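Local coordinates for protein leucyl-trna synthetase (Plasmodium falciparum, PDB 5FOD) that is the editing domain of the cytosolic leucyl-tRNA synthetase, a class I enzyme, and probably hydrolyses mischarged aminoacyl-tRNA to keep leucine attachment accurate, at residues Gly93-Pro98 with Ile222-Ser227. The protein carries 1 engineered substitution. Numbering follows the deposited sequence.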
# COMPACT_ATOMS: atom_id res chain seq x y z
N GLY A 93 2.56 1.68 0.07
CA GLY A 93 2.78 0.30 0.46
C GLY A 93 4.07 0.17 1.20
O GLY A 93 5.06 0.74 0.78
N SER A 94 4.07 -0.55 2.32
CA SER A 94 5.25 -0.76 3.14
C SER A 94 5.85 -2.16 2.94
O SER A 94 5.15 -3.16 3.02
CB SER A 94 4.88 -0.58 4.58
OG SER A 94 6.06 -0.62 5.41
N THR A 95 7.15 -2.23 2.71
CA THR A 95 7.79 -3.55 2.58
C THR A 95 9.19 -3.54 3.16
O THR A 95 9.85 -2.49 3.19
CB THR A 95 7.93 -3.97 1.11
OG1 THR A 95 8.30 -5.34 1.01
CG2 THR A 95 8.97 -3.18 0.36
N LEU A 96 9.61 -4.72 3.61
CA LEU A 96 10.97 -4.92 4.08
C LEU A 96 11.74 -5.74 3.04
O LEU A 96 12.89 -6.10 3.25
CB LEU A 96 10.97 -5.63 5.44
CG LEU A 96 10.36 -4.92 6.64
CD1 LEU A 96 10.34 -5.88 7.83
CD2 LEU A 96 11.18 -3.69 6.95
N LYS A 97 11.09 -6.10 1.93
CA LYS A 97 11.78 -6.84 0.86
C LYS A 97 11.52 -6.10 -0.47
O LYS A 97 10.84 -6.60 -1.34
CB LYS A 97 11.23 -8.26 0.76
CG LYS A 97 11.19 -9.10 2.05
CD LYS A 97 10.78 -10.51 1.65
CE LYS A 97 10.27 -11.33 2.81
NZ LYS A 97 9.64 -12.59 2.30
N PRO A 98 12.04 -4.89 -0.61
CA PRO A 98 11.79 -4.09 -1.82
C PRO A 98 12.31 -4.75 -3.08
O PRO A 98 11.73 -4.53 -4.18
CB PRO A 98 12.56 -2.78 -1.57
CG PRO A 98 13.63 -3.17 -0.56
CD PRO A 98 12.94 -4.19 0.32
N ILE A 222 -0.61 -0.73 4.61
CA ILE A 222 -0.80 -1.18 3.26
C ILE A 222 0.41 -1.99 2.84
O ILE A 222 1.55 -1.57 3.02
CB ILE A 222 -0.96 0.05 2.36
CG1 ILE A 222 -2.28 0.73 2.65
CG2 ILE A 222 -0.84 -0.35 0.91
CD1 ILE A 222 -2.31 2.18 2.29
N VAL A 223 0.19 -3.18 2.31
CA VAL A 223 1.29 -4.10 2.07
C VAL A 223 1.20 -4.58 0.62
O VAL A 223 0.12 -5.02 0.19
CB VAL A 223 1.19 -5.34 3.03
CG1 VAL A 223 2.15 -6.45 2.63
CG2 VAL A 223 1.49 -4.93 4.47
N PRO A 224 2.31 -4.51 -0.12
CA PRO A 224 2.38 -5.15 -1.44
C PRO A 224 2.23 -6.63 -1.28
O PRO A 224 2.84 -7.20 -0.38
CB PRO A 224 3.83 -4.85 -1.92
CG PRO A 224 4.46 -4.02 -0.87
CD PRO A 224 3.60 -3.94 0.32
N CYS A 225 1.44 -7.29 -2.10
CA CYS A 225 1.36 -8.76 -2.02
C CYS A 225 2.33 -9.31 -3.03
O CYS A 225 2.16 -9.04 -4.22
CB CYS A 225 -0.03 -9.21 -2.39
SG CYS A 225 -0.22 -11.01 -2.60
N VAL A 226 3.31 -10.10 -2.60
CA VAL A 226 4.20 -10.86 -3.51
C VAL A 226 4.08 -12.34 -3.09
O VAL A 226 4.86 -12.87 -2.29
CB VAL A 226 5.65 -10.40 -3.50
CG1 VAL A 226 6.44 -11.19 -4.56
CG2 VAL A 226 5.79 -8.87 -3.77
N SER A 227 3.05 -12.98 -3.59
CA SER A 227 2.73 -14.35 -3.13
C SER A 227 3.78 -15.43 -3.52
O SER A 227 3.84 -16.49 -2.90
CB SER A 227 1.34 -14.71 -3.61
OG SER A 227 1.32 -14.76 -5.03
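The backbone N of Ser-94 donates a short, nearly straight hydrogen bond to the carbonyl O of Ile-222 (2.8 Å, 173° at the hydrogen), with the donor somewhat out of the carbonyl plane. The same oxygen also faces the CA of Gly-93 at 3.4 Å, a CA-H...O contact that adds a weaker second approach. Beside it, CG2 of Ile-222 packs against the Gly-93 CA at 3.7 Å; its place opposite the backbone N about chi1 sets this methyl on the glycine.

Two residues on, CB of Pro-224 points toward strand 93-95, and the ring carbons CD and CG make the contact. CD meets the carbonyl O of Ser-94 at 3.2 Å, and CG reaches CB of Thr-95 at 4.0 Å. The OG1 of Thr-95, trans to the backbone N (chi1 -168°), accepts from the N of Lys-97 at 3.0 Å, forming an ST turn as the chain leaves the strand.

The steep 69° crossing of strands 93-95 and 222-225, whose axes approach to 4.5 Å, together with the missing N-H of Pro-224, is consistent with a single N-H...O bond between them. Each has its regular partner on another strand: Gly-93 and Thr-95 bond to Ile-11 and Thr-9, whereas Val-223 bonds to Phe-108 and Cys-225 to Tyr-106. The backbone of Ser-94 holds Ile-222, and its hydroxyl holds Ser-219 in the loop that leads into strand 222-225.

Within the editing domain, the contact therefore joins strands 88-95 and 222-225 of one mixed sheet, in the buried interior close to the centre of the chain. At Pro-224, a close approach of a ring CH2, probably weakly polarised by the adjoining amide N, takes the place of a second N-H...O bond to the Ser-94 carbonyl.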